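Lipase (Photobacterium sp. M37, PDB 2ORY) catalyses the hydrolysis of triacylglycerols as a cold-adapted lipase of the alpha/beta-hydrolase class, probably through a serine–histidine–aspartate triad. Local coordinates at residues N93-L101 against L305-V313; D104-Y115 against L123-K134. One frame throughout, in Å; residues are numbered along the deposited sequence.

Contact 1. Residues N93-L101 against L305-V313; sequences NPVSISDWL and LVQAAYQHV
His312 meets three residues of the loop and helix start at 93-101, and its side chain can be followed outward atom by atom. At the root, CB rests against the tip of Ile97, whose CD1 lies 3.7 Å from it; CG is also near that methyl. With CG anti to the backbone N (chi1 -172°) the imidazole leaves the helix toward Pro94. Its CD2 comes to 3.4 Å from Pro94 O, which sits at the ring's edge near its plane, and to 3.7 Å from Pro94 CB. Pro94 O also lies in the indole plane at its edge, where Trp100 NE1 gives it a weak hydrogen bond. At the far end, His312 NE2 approaches Trp100 CZ2 at 3.9 Å, near the plane of the indole, and is hydrogen-bonded to Ser174 OG, while ND1 is bonded to Asp236. Ser174, His312 and Asp236 thus fit the catalytic triad of an alpha/beta hydrolase, with Ser174 probably on the nucleophile elbow; 93-101 packs against the presumed catalytic histidine. Beside it, Ile97 CD1 also reaches Ala308 O at 3.5 Å. Val313 CG2 touches both Pro94 CG and Val95 CG1, each at 4.0 Å. The two segments' CA atoms are nearest at Val95 and Ala309, where the small Ala309 CB touches Val95 O at 3.6 Å. No direct hydrogen bond crosses the interface; instead one water donates both to Val95 O and to Leu305 O. At the Leu305 end of the contact, Leu305 CD2 touches Ser98 CB, whose hydroxyl bonds to Gln267 of helix 265-278.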
loop_
_atom_site.group_PDB
_atom_site.type_symbol
_atom_site.label_atom_id
_atom_site.label_comp_id
_atom_site.label_asym_id
_atom_site.label_seq_id
_atom_site.Cartn_x
_atom_site.Cartn_y
_atom_site.Cartn_z
ATOM N N ASN A 93 -5.390 8.316 -5.237
ATOM C CA ASN A 93 -6.751 8.012 -4.815
ATOM C C ASN A 93 -7.053 6.644 -5.403
ATOM O O ASN A 93 -7.166 6.487 -6.626
ATOM C CB ASN A 93 -7.714 9.036 -5.385
ATOM C CG ASN A 93 -9.122 8.839 -4.895
ATOM O OD1 ASN A 93 -9.441 7.835 -4.249
ATOM N ND2 ASN A 93 -9.988 9.803 -5.202
ATOM N N PRO A 94 -7.233 5.642 -4.532
ATOM C CA PRO A 94 -7.505 4.260 -4.928
ATOM C C PRO A 94 -8.819 3.869 -5.604
ATOM O O PRO A 94 -8.893 2.768 -6.158
ATOM C CB PRO A 94 -7.293 3.497 -3.622
ATOM C CG PRO A 94 -7.883 4.448 -2.606
ATOM C CD PRO A 94 -7.367 5.811 -3.066
ATOM N N VAL A 95 -9.837 4.731 -5.589
ATOM C CA VAL A 95 -11.131 4.336 -6.167
ATOM C C VAL A 95 -11.152 4.180 -7.672
ATOM O O VAL A 95 -11.885 3.347 -8.199
ATOM C CB VAL A 95 -12.272 5.311 -5.775
ATOM C CG1 VAL A 95 -12.298 5.501 -4.257
ATOM C CG2 VAL A 95 -12.094 6.659 -6.485
ATOM N N SER A 96 -10.335 4.969 -8.355
ATOM C CA SER A 96 -10.271 4.949 -9.809
ATOM C C SER A 96 -9.349 3.867 -10.341
ATOM O O SER A 96 -8.481 4.134 -11.172
ATOM C CB SER A 96 -9.798 6.313 -10.304
ATOM O OG SER A 96 -10.694 7.316 -9.877
ATOM N N ILE A 97 -9.571 2.636 -9.901
ATOM C CA ILE A 97 -8.736 1.515 -10.306
ATOM C C ILE A 97 -8.414 1.394 -11.801
ATOM O O ILE A 97 -7.256 1.178 -12.170
ATOM C CB ILE A 97 -9.351 0.155 -9.788
ATOM C CG1 ILE A 97 -9.429 0.169 -8.262
ATOM C CG2 ILE A 97 -8.500 -1.030 -10.235
ATOM C CD1 ILE A 97 -10.338 -0.897 -7.696
ATOM N N SER A 98 -9.415 1.534 -12.664
ATOM C CA SER A 98 -9.186 1.375 -14.105
ATOM C C SER A 98 -8.169 2.381 -14.643
ATOM O O SER A 98 -7.419 2.081 -15.564
ATOM C CB SER A 98 -10.516 1.501 -14.872
ATOM O OG SER A 98 -10.360 1.170 -16.236
ATOM N N ASP A 99 -8.136 3.568 -14.050
ATOM C CA ASP A 99 -7.210 4.603 -14.493
ATOM C C ASP A 99 -5.780 4.423 -13.989
ATOM O O ASP A 99 -4.865 4.388 -14.802
ATOM C CB ASP A 99 -7.715 5.998 -14.107
ATOM C CG ASP A 99 -9.011 6.379 -14.840
ATOM O OD1 ASP A 99 -9.524 5.545 -15.617
ATOM O OD2 ASP A 99 -9.520 7.501 -14.639
ATOM N N TRP A 100 -5.577 4.320 -12.671
ATOM C CA TRP A 100 -4.217 4.175 -12.153
ATOM C C TRP A 100 -3.635 2.762 -12.225
ATOM O O TRP A 100 -2.417 2.602 -12.215
ATOM C CB TRP A 100 -4.102 4.711 -10.717
ATOM C CG TRP A 100 -4.877 3.953 -9.689
ATOM C CD1 TRP A 100 -6.132 4.242 -9.235
ATOM C CD2 TRP A 100 -4.473 2.740 -9.018
ATOM N NE1 TRP A 100 -6.537 3.288 -8.333
ATOM C CE2 TRP A 100 -5.545 2.356 -8.180
ATOM C CE3 TRP A 100 -3.316 1.946 -9.048
ATOM C CZ2 TRP A 100 -5.493 1.200 -7.371
ATOM C CZ3 TRP A 100 -3.268 0.801 -8.238
ATOM C CH2 TRP A 100 -4.352 0.443 -7.415
ATOM N N LEU A 101 -4.487 1.743 -12.312
ATOM C CA LEU A 101 -4.003 0.366 -12.394
ATOM C C LEU A 101 -4.025 -0.201 -13.833
ATOM O O LEU A 101 -2.979 -0.532 -14.387
ATOM C CB LEU A 101 -4.823 -0.537 -11.456
ATOM C CG LEU A 101 -4.437 -2.022 -11.498
ATOM C CD1 LEU A 101 -3.053 -2.189 -10.877
ATOM C CD2 LEU A 101 -5.465 -2.864 -10.746
ATOM N N LEU A 305 -16.964 -1.183 -12.288
ATOM C CA LEU A 305 -16.070 -0.205 -11.659
ATOM C C LEU A 305 -16.522 0.247 -10.269
ATOM O O LEU A 305 -15.691 0.522 -9.403
ATOM C CB LEU A 305 -15.905 1.011 -12.569
ATOM C CG LEU A 305 -15.201 0.708 -13.892
ATOM C CD1 LEU A 305 -15.104 1.942 -14.724
ATOM C CD2 LEU A 305 -13.824 0.175 -13.629
ATOM N N VAL A 306 -17.835 0.339 -10.059
ATOM C CA VAL A 306 -18.359 0.757 -8.772
ATOM C C VAL A 306 -18.153 -0.381 -7.762
ATOM O O VAL A 306 -17.684 -0.163 -6.640
ATOM C CB VAL A 306 -19.877 1.146 -8.896
ATOM C CG1 VAL A 306 -20.411 1.640 -7.556
ATOM C CG2 VAL A 306 -20.059 2.246 -9.959
ATOM N N GLN A 307 -18.489 -1.601 -8.175
ATOM C CA GLN A 307 -18.322 -2.788 -7.333
ATOM C C GLN A 307 -16.833 -2.954 -6.975
ATOM O O GLN A 307 -16.478 -3.340 -5.862
ATOM C CB GLN A 307 -18.791 -4.026 -8.109
ATOM C CG GLN A 307 -18.665 -5.335 -7.356
ATOM C CD GLN A 307 -19.724 -5.489 -6.285
ATOM O OE1 GLN A 307 -19.424 -5.804 -5.136
ATOM N NE2 GLN A 307 -20.981 -5.264 -6.663
ATOM N N ALA A 308 -15.973 -2.658 -7.942
ATOM C CA ALA A 308 -14.536 -2.783 -7.768
ATOM C C ALA A 308 -13.999 -1.763 -6.768
ATOM O O ALA A 308 -13.118 -2.073 -5.956
ATOM C CB ALA A 308 -13.838 -2.630 -9.123
ATOM N N ALA A 309 -14.526 -0.544 -6.826
ATOM C CA ALA A 309 -14.091 0.495 -5.897
ATOM C C ALA A 309 -14.559 0.176 -4.487
ATOM O O ALA A 309 -13.888 0.499 -3.500
ATOM C CB ALA A 309 -14.636 1.876 -6.323
ATOM N N TYR A 310 -15.720 -0.455 -4.387
ATOM C CA TYR A 310 -16.283 -0.782 -3.082
ATOM C C TYR A 310 -15.443 -1.857 -2.423
ATOM O O TYR A 310 -15.051 -1.724 -1.268
ATOM C CB TYR A 310 -17.722 -1.288 -3.233
ATOM C CG TYR A 310 -18.359 -1.710 -1.921
ATOM C CD1 TYR A 310 -18.984 -0.778 -1.102
ATOM C CD2 TYR A 310 -18.303 -3.037 -1.485
ATOM C CE1 TYR A 310 -19.539 -1.146 0.122
ATOM C CE2 TYR A 310 -18.865 -3.427 -0.249
ATOM C CZ TYR A 310 -19.479 -2.467 0.544
ATOM O OH TYR A 310 -20.043 -2.810 1.759
ATOM N N GLN A 311 -15.167 -2.914 -3.180
ATOM C CA GLN A 311 -14.396 -4.027 -2.665
ATOM C C GLN A 311 -12.980 -3.620 -2.267
ATOM O O GLN A 311 -12.439 -4.136 -1.288
ATOM C CB GLN A 311 -14.339 -5.158 -3.690
ATOM C CG GLN A 311 -15.681 -5.803 -4.026
ATOM C CD GLN A 311 -16.318 -6.523 -2.845
ATOM O OE1 GLN A 311 -15.623 -6.997 -1.943
ATOM N NE2 GLN A 311 -17.648 -6.622 -2.854
ATOM N N HIS A 312 -12.399 -2.684 -3.017
ATOM C CA HIS A 312 -11.031 -2.225 -2.765
ATOM C C HIS A 312 -10.893 -1.297 -1.580
ATOM O O HIS A 312 -9.922 -1.384 -0.820
ATOM C CB HIS A 312 -10.496 -1.520 -4.005
ATOM C CG HIS A 312 -9.040 -1.172 -3.935
ATOM N ND1 HIS A 312 -8.070 -2.097 -3.613
ATOM C CD2 HIS A 312 -8.382 -0.031 -4.246
ATOM C CE1 HIS A 312 -6.878 -1.542 -3.737
ATOM N NE2 HIS A 312 -7.039 -0.290 -4.121
ATOM N N VAL A 313 -11.865 -0.411 -1.419
ATOM C CA VAL A 313 -11.798 0.575 -0.357
ATOM C C VAL A 313 -12.671 0.261 0.832
ATOM O O VAL A 313 -12.200 0.303 1.967
ATOM C CB VAL A 313 -12.160 1.970 -0.905
ATOM C CG1 VAL A 313 -12.064 3.034 0.184
ATOM C CG2 VAL A 313 -11.224 2.303 -2.026
HETATM O O HOH W 1 -13.080 1.465 -9.695
#

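Contact 2. Residues D104-Y115 against L123-K134; sequences DFMVSAMKKWPY and LKISESTSYGLK
Trp113 packs on Ile125 and Leu123, forming the apolar centre of the contact. Ile125 CD1 lies in the indole plane at its edge, and Ile125 CG2 comes to 3.9 Å from Trp113 CE3. A trans chi1 of -180° swings the indole of Trp113 past Ile125 toward helix 127-134, so that CZ3 also nears Leu133 CD2. At the base of the side chain, Trp113 CB meets Leu123 CB at 3.8 Å, while NE1 is bonded to Asp189 of helix 175-189. Leu133 CD2 is shared with Tyr115, whose OH reaches Lys134 CE and bonds to Gln137.

Strands 110-112 and 124-126 form an antiparallel beta hairpin. Lys111 and Ile125 are its hydrogen-bonded pair, each N to the other's O at 2.8 Å; Trp113 N to Leu123 O continues the pairing. Helix 127-134 follows the second strand directly, with Ser126 as its N-cap residue, the Ser126 OG accepting from Thr129 N at 2.9 Å. The loop before strand 110-112 also binds the helix start: Ala109 O accepts from Glu127 N, and Met106 O accepts from Ser128 N.

Farther out, Met106 SD makes an oblique Met-aromatic contact with Tyr131. Lys111, bent at its last torsion, brings NZ to Glu127 OE2 in a weakly bonded salt bridge of 3.2 Å, and Ala109 CB lies against the same carboxylate. At the Asp104 end, Ser128 OG donates to Asp104 OD1 on its syn lone pair, at 2.6 Å.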
loop_
_atom_site.group_PDB
_atom_site.type_symbol
_atom_site.label_atom_id
_atom_site.label_comp_id
_atom_site.label_asym_id
_atom_site.label_seq_id
_atom_site.Cartn_x
_atom_site.Cartn_y
_atom_site.Cartn_z
ATOM N N ASP A 104 -1.581 1.434 -16.495
ATOM C CA ASP A 104 -0.172 1.569 -16.111
ATOM C C ASP A 104 0.809 1.064 -17.193
ATOM O O ASP A 104 1.029 -0.137 -17.337
ATOM C CB ASP A 104 0.058 0.809 -14.810
ATOM C CG ASP A 104 1.411 1.085 -14.202
ATOM O OD1 ASP A 104 1.644 0.612 -13.068
ATOM O OD2 ASP A 104 2.237 1.769 -14.845
ATOM N N PHE A 105 1.405 1.984 -17.943
ATOM C CA PHE A 105 2.345 1.615 -19.000
ATOM C C PHE A 105 3.609 1.008 -18.425
ATOM O O PHE A 105 4.212 0.126 -19.022
ATOM C CB PHE A 105 2.798 2.845 -19.787
ATOM C CG PHE A 105 1.928 3.204 -20.942
ATOM C CD1 PHE A 105 0.688 3.792 -20.745
ATOM C CD2 PHE A 105 2.384 3.006 -22.240
ATOM C CE1 PHE A 105 -0.082 4.186 -21.824
ATOM C CE2 PHE A 105 1.621 3.395 -23.327
ATOM C CZ PHE A 105 0.384 3.987 -23.120
ATOM N N MET A 106 4.001 1.523 -17.268
ATOM C CA MET A 106 5.235 1.143 -16.588
ATOM C C MET A 106 5.428 -0.267 -16.053
ATOM O O MET A 106 6.401 -0.521 -15.343
ATOM C CB MET A 106 5.511 2.138 -15.462
ATOM C CG MET A 106 6.773 2.957 -15.657
ATOM S SD MET A 106 6.487 4.739 -15.778
ATOM C CE MET A 106 5.977 5.101 -14.205
ATOM N N VAL A 107 4.527 -1.188 -16.360
ATOM C CA VAL A 107 4.727 -2.545 -15.883
ATOM C C VAL A 107 5.250 -3.408 -17.013
ATOM O O VAL A 107 5.627 -4.557 -16.791
ATOM C CB VAL A 107 3.431 -3.181 -15.294
ATOM C CG1 VAL A 107 3.076 -2.500 -13.968
ATOM C CG2 VAL A 107 2.268 -3.080 -16.298
ATOM N N SER A 108 5.293 -2.861 -18.227
ATOM C CA SER A 108 5.796 -3.635 -19.360
ATOM C C SER A 108 7.322 -3.671 -19.390
ATOM O O SER A 108 7.912 -4.544 -20.021
ATOM C CB SER A 108 5.245 -3.092 -20.685
ATOM O OG SER A 108 5.371 -1.683 -20.760
ATOM N N ALA A 109 7.953 -2.731 -18.695
ATOM C CA ALA A 109 9.410 -2.670 -18.613
ATOM C C ALA A 109 9.777 -2.974 -17.160
ATOM O O ALA A 109 9.029 -2.620 -16.250
ATOM C CB ALA A 109 9.916 -1.266 -19.015
ATOM N N MET A 110 10.914 -3.626 -16.931
ATOM C CA MET A 110 11.314 -3.968 -15.562
ATOM C C MET A 110 12.768 -3.657 -15.248
ATOM O O MET A 110 13.605 -3.552 -16.152
ATOM C CB MET A 110 11.055 -5.461 -15.293
ATOM C CG MET A 110 9.619 -5.893 -15.538
ATOM S SD MET A 110 9.302 -7.638 -15.202
ATOM C CE MET A 110 8.899 -7.577 -13.400
ATOM N N LYS A 111 13.054 -3.516 -13.954
ATOM C CA LYS A 111 14.405 -3.251 -13.459
ATOM C C LYS A 111 14.828 -4.333 -12.463
ATOM O O LYS A 111 14.026 -4.816 -11.657
ATOM C CB LYS A 111 14.488 -1.869 -12.796
ATOM C CG LYS A 111 14.789 -0.744 -13.789
ATOM C CD LYS A 111 14.932 0.612 -13.105
ATOM C CE LYS A 111 15.580 1.646 -14.027
ATOM N NZ LYS A 111 14.855 1.827 -15.324
ATOM N N LYS A 112 16.091 -4.727 -12.514
ATOM C CA LYS A 112 16.530 -5.756 -11.599
ATOM C C LYS A 112 16.598 -5.129 -10.217
ATOM O O LYS A 112 16.961 -3.957 -10.077
ATOM C CB LYS A 112 17.896 -6.329 -12.011
ATOM C CG LYS A 112 19.055 -5.376 -11.869
ATOM C CD LYS A 112 20.274 -6.060 -11.248
ATOM C CE LYS A 112 20.825 -7.179 -12.119
ATOM N NZ LYS A 112 21.844 -7.991 -11.374
ATOM N N TRP A 113 16.184 -5.897 -9.216
ATOM C CA TRP A 113 16.212 -5.457 -7.831
ATOM C C TRP A 113 17.658 -5.052 -7.560
ATOM O O TRP A 113 18.586 -5.852 -7.702
ATOM C CB TRP A 113 15.791 -6.607 -6.919
ATOM C CG TRP A 113 15.783 -6.266 -5.470
ATOM C CD1 TRP A 113 16.536 -6.850 -4.489
ATOM C CD2 TRP A 113 14.929 -5.314 -4.813
ATOM N NE1 TRP A 113 16.196 -6.325 -3.261
ATOM C CE2 TRP A 113 15.217 -5.384 -3.429
ATOM C CE3 TRP A 113 13.951 -4.413 -5.261
ATOM C CZ2 TRP A 113 14.559 -4.584 -2.483
ATOM C CZ3 TRP A 113 13.293 -3.611 -4.317
ATOM C CH2 TRP A 113 13.602 -3.706 -2.944
ATOM N N PRO A 114 17.867 -3.791 -7.174
ATOM C CA PRO A 114 19.232 -3.342 -6.917
ATOM C C PRO A 114 19.872 -3.612 -5.562
ATOM O O PRO A 114 21.068 -3.394 -5.408
ATOM C CB PRO A 114 19.166 -1.843 -7.239
ATOM C CG PRO A 114 17.773 -1.465 -6.893
ATOM C CD PRO A 114 16.927 -2.659 -7.288
ATOM N N TYR A 115 19.121 -4.127 -4.597
ATOM C CA TYR A 115 19.697 -4.315 -3.271
ATOM C C TYR A 115 20.074 -5.718 -2.822
ATOM O O TYR A 115 20.456 -5.901 -1.679
ATOM C CB TYR A 115 18.774 -3.670 -2.231
ATOM C CG TYR A 115 18.358 -2.280 -2.632
ATOM C CD1 TYR A 115 17.079 -2.026 -3.144
ATOM C CD2 TYR A 115 19.260 -1.224 -2.556
ATOM C CE1 TYR A 115 16.719 -0.756 -3.567
ATOM C CE2 TYR A 115 18.910 0.039 -2.979
ATOM C CZ TYR A 115 17.643 0.269 -3.482
ATOM O OH TYR A 115 17.322 1.529 -3.913
ATOM N N LEU A 123 15.975 -11.392 -10.082
ATOM C CA LEU A 123 14.977 -10.607 -9.360
ATOM C C LEU A 123 14.730 -9.310 -10.088
ATOM O O LEU A 123 15.657 -8.554 -10.345
ATOM C CB LEU A 123 15.457 -10.275 -7.947
ATOM C CG LEU A 123 15.654 -11.410 -6.952
ATOM C CD1 LEU A 123 16.641 -12.423 -7.508
ATOM C CD2 LEU A 123 16.142 -10.828 -5.632
ATOM N N LYS A 124 13.470 -9.060 -10.412
ATOM C CA LYS A 124 13.099 -7.844 -11.105
ATOM C C LYS A 124 11.774 -7.280 -10.616
ATOM O O LYS A 124 10.854 -8.015 -10.234
ATOM C CB LYS A 124 13.009 -8.091 -12.610
ATOM C CG LYS A 124 14.348 -8.313 -13.284
ATOM C CD LYS A 124 14.193 -8.476 -14.796
ATOM C CE LYS A 124 15.541 -8.730 -15.471
ATOM N NZ LYS A 124 15.415 -8.978 -16.932
ATOM N N ILE A 125 11.700 -5.957 -10.618
ATOM C CA ILE A 125 10.496 -5.255 -10.226
ATOM C C ILE A 125 10.059 -4.398 -11.415
ATOM O O ILE A 125 10.865 -4.068 -12.284
ATOM C CB ILE A 125 10.754 -4.353 -9.003
ATOM C CG1 ILE A 125 11.921 -3.411 -9.285
ATOM C CG2 ILE A 125 11.035 -5.213 -7.786
ATOM C CD1 ILE A 125 12.168 -2.417 -8.173
ATOM N N SER A 126 8.783 -4.049 -11.468
ATOM C CA SER A 126 8.294 -3.219 -12.562
ATOM C C SER A 126 8.928 -1.840 -12.395
ATOM O O SER A 126 9.273 -1.450 -11.282
ATOM C CB SER A 126 6.782 -3.061 -12.468
ATOM O OG SER A 126 6.456 -2.295 -11.314
ATOM N N GLU A 127 9.074 -1.105 -13.493
ATOM C CA GLU A 127 9.621 0.234 -13.411
ATOM C C GLU A 127 8.625 1.050 -12.618
ATOM O O GLU A 127 8.981 1.987 -11.904
ATOM C CB GLU A 127 9.795 0.846 -14.804
ATOM C CG GLU A 127 10.837 0.163 -15.670
ATOM C CD GLU A 127 11.218 1.017 -16.870
ATOM O OE1 GLU A 127 10.322 1.702 -17.412
ATOM O OE2 GLU A 127 12.404 0.996 -17.273
ATOM N N SER A 128 7.361 0.679 -12.757
ATOM C CA SER A 128 6.274 1.330 -12.043
ATOM C C SER A 128 6.581 1.394 -10.542
ATOM O O SER A 128 6.592 2.474 -9.941
ATOM C CB SER A 128 4.981 0.544 -12.284
ATOM O OG SER A 128 3.868 1.245 -11.796
ATOM N N THR A 129 6.831 0.245 -9.922
ATOM C CA THR A 129 7.134 0.253 -8.489
ATOM C C THR A 129 8.536 0.830 -8.260
ATOM O O THR A 129 8.778 1.524 -7.266
ATOM C CB THR A 129 7.034 -1.173 -7.851
ATOM O OG1 THR A 129 8.159 -1.958 -8.244
ATOM C CG2 THR A 129 5.751 -1.879 -8.292
ATOM N N SER A 130 9.452 0.571 -9.196
ATOM C CA SER A 130 10.811 1.107 -9.073
ATOM C C SER A 130 10.772 2.639 -8.930
ATOM O O SER A 130 11.421 3.209 -8.043
ATOM C CB SER A 130 11.656 0.696 -10.289
ATOM O OG SER A 130 12.979 1.201 -10.192
ATOM N N TYR A 131 10.004 3.312 -9.786
ATOM C CA TYR A 131 9.909 4.766 -9.677
ATOM C C TYR A 131 9.158 5.158 -8.410
ATOM O O TYR A 131 9.460 6.183 -7.801
ATOM C CB TYR A 131 9.225 5.402 -10.911
ATOM C CG TYR A 131 10.131 5.461 -12.129
ATOM C CD1 TYR A 131 10.084 4.465 -13.104
ATOM C CD2 TYR A 131 11.117 6.441 -12.243
ATOM C CE1 TYR A 131 11.003 4.430 -14.157
ATOM C CE2 TYR A 131 12.048 6.416 -13.291
ATOM C CZ TYR A 131 11.985 5.400 -14.241
ATOM O OH TYR A 131 12.914 5.322 -15.254
ATOM N N GLY A 132 8.183 4.347 -8.012
ATOM C CA GLY A 132 7.433 4.647 -6.807
ATOM C C GLY A 132 8.333 4.608 -5.572
ATOM O O GLY A 132 8.263 5.498 -4.702
ATOM N N LEU A 133 9.168 3.572 -5.486
ATOM C CA LEU A 133 10.104 3.419 -4.366
ATOM C C LEU A 133 11.135 4.555 -4.345
ATOM O O LEU A 133 11.426 5.089 -3.278
ATOM C CB LEU A 133 10.853 2.079 -4.454
ATOM C CG LEU A 133 11.995 1.872 -3.438
ATOM C CD1 LEU A 133 11.451 1.939 -2.013
ATOM C CD2 LEU A 133 12.672 0.528 -3.690
ATOM N N LYS A 134 11.680 4.914 -5.519
ATOM C CA LYS A 134 12.684 5.993 -5.615
ATOM C C LYS A 134 12.100 7.321 -5.150
ATOM O O LYS A 134 12.796 8.105 -4.510
ATOM C CB LYS A 134 13.244 6.142 -7.046
ATOM C CG LYS A 134 13.983 4.889 -7.569
ATOM C CD LYS A 134 15.107 4.404 -6.624
ATOM C CE LYS A 134 14.977 2.919 -6.197
ATOM N NZ LYS A 134 15.034 1.925 -7.327
#

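Overall arrangement
The two contacts illustrate how one run of chain can serve separate parts of a fold. The centres of contact 1 and contact 2 lie about 22 Å apart. The contacts have no residue in common, yet their first segments are close neighbours in sequence: helix 97-102 leads within a few residues to strand 110-112. Contact 2 is local, closed by a short connection, whereas contact 1 spans 203 intervening residues, among them all of contact 2, to reach helix 304-319. Helix 175-189 packs on Trp113 and Tyr115, and Ser174 just before it meets contact 1. The long-range closure thus meets the probable active site, and the hairpin packs beside helix 175-189, which follows Ser174.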